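Local coordinates for protein mannitol dehydrogenase (Pseudomonas fluorescens, PDB 1LJ8) that binds NAD and probably acts as a mannitol 2-dehydrogenase, catalysing the reversible oxidation of mannitol to fructose, at residues 417-422 / 479-484; 310-315 / 410-415. All coordinates share one frame; numbering follows the deposited sequence.

Interaction 1 (417-422 / 479-484); sequences VDENGV and NGVTTT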
ATOM      1  N   VAL A 417      -7.438  14.509 -18.855  1.00 18.15           N
ATOM      2  CA  VAL A 417      -8.773  14.546 -19.463  1.00 19.70           C
ATOM      3  C   VAL A 417      -9.058  13.167 -20.037  1.00 18.16           C
ATOM      4  O   VAL A 417      -8.200  12.589 -20.720  1.00 20.07           O
ATOM      5  CB  VAL A 417      -8.907  15.579 -20.633  1.00 20.93           C
ATOM      6  CG1 VAL A 417     -10.398  15.700 -21.027  1.00 21.77           C
ATOM      7  CG2 VAL A 417      -8.405  16.925 -20.209  1.00 24.30           C
ATOM      8  N   ASP A 418     -10.232  12.613 -19.748  1.00 16.91           N
ATOM      9  CA  ASP A 418     -10.529  11.280 -20.260  1.00 15.87           C
ATOM     10  C   ASP A 418     -11.251  11.309 -21.593  1.00 16.49           C
ATOM     11  O   ASP A 418     -11.468  12.387 -22.165  1.00 15.87           O
ATOM     12  CB  ASP A 418     -11.271  10.406 -19.197  1.00 16.29           C
ATOM     13  CG  ASP A 418     -12.707  10.852 -18.915  1.00 18.07           C
ATOM     14  OD1 ASP A 418     -13.314  11.542 -19.758  1.00 16.85           O
ATOM     15  OD2 ASP A 418     -13.224  10.469 -17.837  1.00 17.98           O
ATOM     16  N   GLU A 419     -11.602  10.135 -22.113  1.00 15.99           N
ATOM     17  CA  GLU A 419     -12.235  10.084 -23.417  1.00 17.31           C
ATOM     18  C   GLU A 419     -13.640  10.687 -23.439  1.00 17.97           C
ATOM     19  O   GLU A 419     -14.145  10.985 -24.512  1.00 18.77           O
ATOM     20  CB  GLU A 419     -12.278   8.647 -23.948  1.00 15.36           C
ATOM     21  CG  GLU A 419     -10.850   8.173 -24.293  1.00 16.23           C
ATOM     22  CD  GLU A 419     -10.751   6.759 -24.866  1.00 16.82           C
ATOM     23  OE1 GLU A 419     -11.754   6.001 -24.975  1.00 16.84           O
ATOM     24  OE2 GLU A 419      -9.609   6.374 -25.197  1.00 17.03           O
ATOM     25  N   ASN A 420     -14.250  10.829 -22.272  1.00 18.06           N
ATOM     26  CA  ASN A 420     -15.596  11.441 -22.222  1.00 19.27           C
ATOM     27  C   ASN A 420     -15.507  12.962 -21.994  1.00 20.04           C
ATOM     28  O   ASN A 420     -16.548  13.636 -21.850  1.00 19.54           O
ATOM     29  CB  ASN A 420     -16.428  10.832 -21.083  1.00 17.95           C
ATOM     30  CG  ASN A 420     -16.861   9.425 -21.384  1.00 18.28           C
ATOM     31  OD1 ASN A 420     -16.975   9.059 -22.540  1.00 18.36           O
ATOM     32  ND2 ASN A 420     -17.148   8.633 -20.342  1.00 18.29           N
ATOM     33  N   GLY A 421     -14.291  13.502 -21.933  1.00 19.80           N
ATOM     34  CA  GLY A 421     -14.145  14.936 -21.690  1.00 18.74           C
ATOM     35  C   GLY A 421     -14.132  15.313 -20.215  1.00 20.88           C
ATOM     36  O   GLY A 421     -14.163  16.504 -19.859  1.00 21.82           O
ATOM     37  N   VAL A 422     -14.025  14.336 -19.331  1.00 18.86           N
ATOM     38  CA  VAL A 422     -14.043  14.634 -17.900  1.00 22.25           C
ATOM     39  C   VAL A 422     -12.616  14.905 -17.478  1.00 24.13           C
ATOM     40  O   VAL A 422     -11.711  14.077 -17.736  1.00 21.95           O
ATOM     41  CB  VAL A 422     -14.607  13.451 -17.112  1.00 22.85           C
ATOM     42  CG1 VAL A 422     -14.609  13.751 -15.574  1.00 23.32           C
ATOM     43  CG2 VAL A 422     -16.017  13.129 -17.640  1.00 24.54           C
ATOM     44  N   ASN A 479      -6.788   6.584 -31.648  1.00 19.24           N
ATOM     45  CA  ASN A 479      -7.856   5.579 -31.793  1.00 20.08           C
ATOM     46  C   ASN A 479      -8.644   5.250 -30.547  1.00 18.43           C
ATOM     47  O   ASN A 479      -9.656   4.553 -30.626  1.00 18.03           O
ATOM     48  CB  ASN A 479      -7.258   4.287 -32.307  1.00 21.67           C
ATOM     49  CG  ASN A 479      -6.369   4.518 -33.521  1.00 27.58           C
ATOM     50  OD1 ASN A 479      -6.749   5.266 -34.417  1.00 26.26           O
ATOM     51  ND2 ASN A 479      -5.180   3.905 -33.539  1.00 28.03           N
ATOM     52  N   GLY A 480      -8.172   5.712 -29.397  1.00 16.94           N
ATOM     53  CA  GLY A 480      -8.867   5.389 -28.164  1.00 16.87           C
ATOM     54  C   GLY A 480      -8.457   4.062 -27.518  1.00 17.02           C
ATOM     55  O   GLY A 480      -7.877   3.161 -28.132  1.00 16.90           O
ATOM     56  N   VAL A 481      -8.781   3.936 -26.237  1.00 14.03           N
ATOM     57  CA  VAL A 481      -8.469   2.733 -25.465  1.00 14.03           C
ATOM     58  C   VAL A 481      -9.076   1.453 -26.075  1.00 15.42           C
ATOM     59  O   VAL A 481      -8.376   0.453 -26.256  1.00 16.03           O
ATOM     60  CB  VAL A 481      -9.029   2.890 -24.008  1.00 14.24           C
ATOM     61  CG1 VAL A 481      -8.918   1.569 -23.223  1.00 13.79           C
ATOM     62  CG2 VAL A 481      -8.307   4.038 -23.297  1.00 13.08           C
ATOM     63  N   THR A 482     -10.373   1.490 -26.395  1.00 14.42           N
ATOM     64  CA  THR A 482     -11.035   0.293 -26.881  1.00 15.35           C
ATOM     65  C   THR A 482     -10.423  -0.265 -28.164  1.00 15.42           C
ATOM     66  O   THR A 482     -10.116  -1.444 -28.256  1.00 14.48           O
ATOM     67  CB  THR A 482     -12.539   0.546 -27.082  1.00 17.63           C
ATOM     68  OG1 THR A 482     -13.116   0.834 -25.789  1.00 19.15           O
ATOM     69  CG2 THR A 482     -13.243  -0.714 -27.680  1.00 16.59           C
ATOM     70  N   THR A 483     -10.238   0.595 -29.144  1.00 15.71           N
ATOM     71  CA  THR A 483      -9.659   0.129 -30.406  1.00 18.63           C
ATOM     72  C   THR A 483      -8.214  -0.326 -30.194  1.00 17.98           C
ATOM     73  O   THR A 483      -7.775  -1.319 -30.753  1.00 18.70           O
ATOM     74  CB  THR A 483      -9.759   1.256 -31.444  1.00 21.32           C
ATOM     75  OG1 THR A 483     -11.142   1.389 -31.834  1.00 23.25           O
ATOM     76  CG2 THR A 483      -8.909   0.951 -32.669  1.00 21.20           C
ATOM     77  N   THR A 484      -7.468   0.382 -29.355  1.00 17.53           N
ATOM     78  CA  THR A 484      -6.081  -0.025 -29.097  1.00 17.64           C
ATOM     79  C   THR A 484      -6.036  -1.438 -28.489  1.00 18.14           C
ATOM     80  O   THR A 484      -5.202  -2.260 -28.865  1.00 16.59           O
ATOM     81  CB  THR A 484      -5.420   0.990 -28.168  1.00 16.71           C
ATOM     82  OG1 THR A 484      -5.370   2.255 -28.842  1.00 17.63           O
ATOM     83  CG2 THR A 484      -4.018   0.561 -27.772  1.00 15.59           C
TER
HETATM   84  O   HOH W   1     -12.080   3.828 -26.380  1.00 17.17           O

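Interaction 2 (310-315 / 410-415); sequences GFLKGY and WALYLK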
ATOM      1  N   GLY A 310      -8.378   2.306 -17.811  1.00 11.00           N
ATOM      2  CA  GLY A 310      -9.764   2.396 -17.351  1.00 12.80           C
ATOM      3  C   GLY A 310     -10.184   3.832 -17.101  1.00 13.56           C
ATOM      4  O   GLY A 310     -11.289   4.236 -17.470  1.00 14.62           O
ATOM      5  N   PHE A 311      -9.295   4.609 -16.499  1.00 14.70           N
ATOM      6  CA  PHE A 311      -9.627   6.012 -16.216  1.00 15.52           C
ATOM      7  C   PHE A 311      -9.800   6.768 -17.546  1.00 16.78           C
ATOM      8  O   PHE A 311     -10.707   7.591 -17.704  1.00 15.25           O
ATOM      9  CB  PHE A 311      -8.511   6.670 -15.407  1.00 15.02           C
ATOM     10  CG  PHE A 311      -9.019   7.632 -14.367  1.00 17.35           C
ATOM     11  CD1 PHE A 311      -9.473   7.151 -13.139  1.00 16.91           C
ATOM     12  CD2 PHE A 311      -9.055   9.000 -14.624  1.00 16.77           C
ATOM     13  CE1 PHE A 311      -9.977   8.049 -12.156  1.00 18.84           C
ATOM     14  CE2 PHE A 311      -9.550   9.923 -13.649  1.00 18.90           C
ATOM     15  CZ  PHE A 311     -10.010   9.436 -12.418  1.00 18.49           C
ATOM     16  N   LEU A 312      -8.911   6.501 -18.493  1.00 14.53           N
ATOM     17  CA  LEU A 312      -8.996   7.138 -19.820  1.00 14.83           C
ATOM     18  C   LEU A 312     -10.301   6.783 -20.514  1.00 15.19           C
ATOM     19  O   LEU A 312     -10.932   7.654 -21.125  1.00 16.72           O
ATOM     20  CB  LEU A 312      -7.823   6.667 -20.703  1.00 11.62           C
ATOM     21  CG  LEU A 312      -6.502   7.347 -20.356  1.00 12.08           C
ATOM     22  CD1 LEU A 312      -5.395   6.556 -21.073  1.00 14.72           C
ATOM     23  CD2 LEU A 312      -6.459   8.856 -20.777  1.00 14.92           C
ATOM     24  N   LYS A 313     -10.707   5.526 -20.421  1.00 15.14           N
ATOM     25  CA  LYS A 313     -11.938   5.070 -21.052  1.00 17.51           C
ATOM     26  C   LYS A 313     -13.157   5.722 -20.383  1.00 18.91           C
ATOM     27  O   LYS A 313     -14.242   5.807 -20.988  1.00 19.26           O
ATOM     28  CB  LYS A 313     -12.020   3.556 -20.974  1.00 18.01           C
ATOM     29  CG  LYS A 313     -13.247   2.944 -21.633  1.00 19.54           C
ATOM     30  CD  LYS A 313     -13.367   3.322 -23.146  1.00 17.68           C
ATOM     31  CE  LYS A 313     -14.682   2.773 -23.727  1.00 18.97           C
ATOM     32  NZ  LYS A 313     -14.802   3.104 -25.201  1.00 15.70           N
ATOM     33  N   GLY A 314     -12.963   6.225 -19.166  1.00 18.74           N
ATOM     34  CA  GLY A 314     -14.070   6.858 -18.455  1.00 18.98           C
ATOM     35  C   GLY A 314     -14.579   6.015 -17.288  1.00 20.61           C
ATOM     36  O   GLY A 314     -15.502   6.448 -16.564  1.00 23.36           O
ATOM     37  N   TYR A 315     -14.025   4.826 -17.074  1.00 18.67           N
ATOM     38  CA  TYR A 315     -14.480   4.010 -15.935  1.00 19.41           C
ATOM     39  C   TYR A 315     -13.954   4.665 -14.671  1.00 18.62           C
ATOM     40  O   TYR A 315     -12.966   5.436 -14.721  1.00 18.22           O
ATOM     41  CB  TYR A 315     -13.936   2.586 -16.017  1.00 20.59           C
ATOM     42  CG  TYR A 315     -14.399   1.812 -17.225  1.00 20.63           C
ATOM     43  CD1 TYR A 315     -13.523   0.988 -17.929  1.00 20.66           C
ATOM     44  CD2 TYR A 315     -15.729   1.863 -17.637  1.00 22.56           C
ATOM     45  CE1 TYR A 315     -13.960   0.231 -19.018  1.00 20.13           C
ATOM     46  CE2 TYR A 315     -16.183   1.112 -18.729  1.00 22.55           C
ATOM     47  CZ  TYR A 315     -15.294   0.308 -19.415  1.00 23.11           C
ATOM     48  OH  TYR A 315     -15.740  -0.365 -20.536  1.00 22.45           O
ATOM     49  N   TRP A 410      -0.449   5.494 -18.771  1.00 13.55           N
ATOM     50  CA  TRP A 410      -0.135   6.465 -17.703  1.00 12.49           C
ATOM     51  C   TRP A 410       0.264   7.813 -18.325  1.00 13.98           C
ATOM     52  O   TRP A 410      -0.173   8.881 -17.850  1.00 12.21           O
ATOM     53  CB  TRP A 410       1.039   5.961 -16.829  1.00 12.57           C
ATOM     54  CG  TRP A 410       1.341   6.852 -15.655  1.00 11.52           C
ATOM     55  CD1 TRP A 410       0.449   7.226 -14.672  1.00 10.63           C
ATOM     56  CD2 TRP A 410       2.613   7.423 -15.281  1.00 13.40           C
ATOM     57  NE1 TRP A 410       1.102   7.977 -13.705  1.00 13.42           N
ATOM     58  CE2 TRP A 410       2.418   8.115 -14.051  1.00 14.43           C
ATOM     59  CE3 TRP A 410       3.884   7.409 -15.850  1.00 16.45           C
ATOM     60  CZ2 TRP A 410       3.458   8.794 -13.387  1.00 16.72           C
ATOM     61  CZ3 TRP A 410       4.937   8.089 -15.191  1.00 17.89           C
ATOM     62  CH2 TRP A 410       4.703   8.774 -13.966  1.00 18.46           C
ATOM     63  N   ALA A 411       1.083   7.768 -19.388  1.00 13.91           N
ATOM     64  CA  ALA A 411       1.536   9.000 -20.022  1.00 14.10           C
ATOM     65  C   ALA A 411       0.365   9.837 -20.525  1.00 15.43           C
ATOM     66  O   ALA A 411       0.315  11.072 -20.303  1.00 16.22           O
ATOM     67  CB  ALA A 411       2.528   8.702 -21.210  1.00 15.09           C
ATOM     68  N   LEU A 412      -0.577   9.178 -21.180  1.00 13.16           N
ATOM     69  CA  LEU A 412      -1.729   9.910 -21.737  1.00 15.19           C
ATOM     70  C   LEU A 412      -2.638  10.356 -20.597  1.00 14.47           C
ATOM     71  O   LEU A 412      -3.142  11.470 -20.604  1.00 14.47           O
ATOM     72  CB  LEU A 412      -2.505   9.039 -22.728  1.00 15.59           C
ATOM     73  CG  LEU A 412      -3.668   9.764 -23.469  1.00 18.74           C
ATOM     74  CD1 LEU A 412      -3.161  11.001 -24.209  1.00 16.20           C
ATOM     75  CD2 LEU A 412      -4.318   8.849 -24.449  1.00 15.93           C
ATOM     76  N   TYR A 413      -2.790   9.494 -19.605  1.00 13.80           N
ATOM     77  CA  TYR A 413      -3.615   9.784 -18.421  1.00 14.13           C
ATOM     78  C   TYR A 413      -3.110  11.056 -17.709  1.00 16.26           C
ATOM     79  O   TYR A 413      -3.916  11.846 -17.182  1.00 14.64           O
ATOM     80  CB  TYR A 413      -3.542   8.573 -17.496  1.00 15.61           C
ATOM     81  CG  TYR A 413      -3.784   8.892 -16.043  1.00 14.67           C
ATOM     82  CD1 TYR A 413      -5.072   8.814 -15.501  1.00 16.14           C
ATOM     83  CD2 TYR A 413      -2.719   9.222 -15.195  1.00 14.03           C
ATOM     84  CE1 TYR A 413      -5.287   9.051 -14.155  1.00 14.38           C
ATOM     85  CE2 TYR A 413      -2.933   9.460 -13.806  1.00 15.31           C
ATOM     86  CZ  TYR A 413      -4.214   9.368 -13.314  1.00 16.40           C
ATOM     87  OH  TYR A 413      -4.461   9.587 -11.961  1.00 15.62           O
ATOM     88  N   LEU A 414      -1.792  11.262 -17.682  1.00 13.60           N
ATOM     89  CA  LEU A 414      -1.222  12.451 -17.018  1.00 16.13           C
ATOM     90  C   LEU A 414      -1.669  13.786 -17.639  1.00 17.06           C
ATOM     91  O   LEU A 414      -1.490  14.855 -17.033  1.00 17.34           O
ATOM     92  CB  LEU A 414       0.303  12.398 -17.024  1.00 15.48           C
ATOM     93  CG  LEU A 414       0.863  11.337 -16.060  1.00 14.43           C
ATOM     94  CD1 LEU A 414       2.355  11.074 -16.344  1.00 16.27           C
ATOM     95  CD2 LEU A 414       0.652  11.798 -14.599  1.00 15.73           C
ATOM     96  N   LYS A 415      -2.228  13.751 -18.846  1.00 18.38           N
ATOM     97  CA  LYS A 415      -2.676  15.013 -19.438  1.00 19.09           C
ATOM     98  C   LYS A 415      -3.956  15.509 -18.753  1.00 20.33           C
ATOM     99  O   LYS A 415      -4.370  16.660 -18.964  1.00 17.67           O
ATOM    100  CB  LYS A 415      -2.853  14.868 -20.961  1.00 21.80           C
ATOM    101  CG  LYS A 415      -1.506  14.651 -21.675  1.00 27.27           C
ATOM    102  CD  LYS A 415      -1.641  14.536 -23.210  1.00 31.34           C
ATOM    103  CE  LYS A 415      -1.357  15.852 -23.916  1.00 33.52           C
ATOM    104  NZ  LYS A 415       0.111  16.169 -23.909  1.00 36.09           N
TER

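Interaction 1 (417-422 / 479-484)
Glu419 and Gly480 bring the two backbones nearest, with their CA atoms 7.5 Å apart, where a type I beta turn from Asp418 to Gly421 faces a kink in helix 463-488. At this kink the backbone N atoms of Val481 and Thr482 lack bonds to the preceding turn, and Gly480 carries a positive phi of 87°. The Glu419 carboxylate serves both amides, one directly and one through a water. Glu419 OE2 accepts from Val481 N at 2.8 Å through its syn lone pair, and the N-H...O angle of 160° makes this a nearly straight bond. Its partner oxygen works through the water, which donates to Glu419 OE1 at 2.6 Å and accepts from Thr482 N at 2.9 Å. With each oxygen engaged separately, the rotation of the carboxylate is restrained. An extended chain beyond CG (chi2 -179°) carries it across from the turn. Val481 CG2 packs against the same oxygen, 3.3 Å from Glu419 OE2, and the side chain of Val481 also touches Leu312 and Phe327. Only 104 Å² is buried in all, consistent with a contact made chiefly by the polar bridge.

The turn has its own support, an Asx turn in which Asp418 OD1 accepts from Asn420 N at 2.8 Å. Val422 N reaches that oxygen from the opposite face of the carboxylate plane, 2.9 Å from Asp418 OD1, while OD2 forms a salt bridge with Arg316. At the kink, Gly480 O is gripped twice by Thr484, one turn further on: Thr484 N approaches one face of the carbonyl plane, and Thr484 OG1 donates from the other at 2.8 Å from Gly480 O.

Interaction 2 (310-315 / 410-415)
Phe311 and Leu312, in the last turn of helix 289-313, pack on Leu412 and Tyr413 of helix 401-413, within the Schellman motif that ends the first helix. The Phe311 ring receives the edge of Tyr413 in an offset edge-to-face (T-shaped) pair, with planes at 84° and centroids 5.7 Å apart. The closest atoms of this pair are Phe311 CD2 and Tyr413 CE1, at 3.8 Å. Tyr424 adds another edge-to-face partner to Phe311, and Arg316 a cation-pi contact. Leu312 comes next, where the backbones are nearest. Its CG lies anti to the carbonyl carbon (chi1 -77°), and its two methyls meet the Leu412 side chain and the backbone of Tyr413: Leu312 CD2 sits 3.8 Å from Tyr413 CA and 4.0 Å from Leu412 CG. An alanine here would remove both methyls and would probably leave Leu412 and the backbone side of Tyr413 without their apolar partner, opening a gap between the helices. The contact is purely apolar across the segments, with no hydrogen bond between them. Gly314, at positive phi, is the C-prime residue of the Schellman motif: its N bonds to Phe311 O, and Tyr315 N returns to Gly310 O at 2.8 Å.

How the interactions relate
Along the chain the segments of interaction 2, 310-315 and 410-415, come before those of interaction 1, yet the centres of the two contacts lie about 7 Å apart. They touch directly: Glu419 N is 2.8 Å from Leu312 O, a probable hydrogen bond that ties the 417-422 turn to the end of helix 289-313, and Lys313 NZ is hydrogen-bonded to Thr482 OG1. Helices 289-313, 401-413 and 463-488 thereby meet around one spot, joined by the loop that follows helix 401-413. Interaction 2 is a buried apolar contact, whereas interaction 1 is its partly exposed polar flank. Both are structural packing in the helical C-terminal part, away from the annotated NAD site.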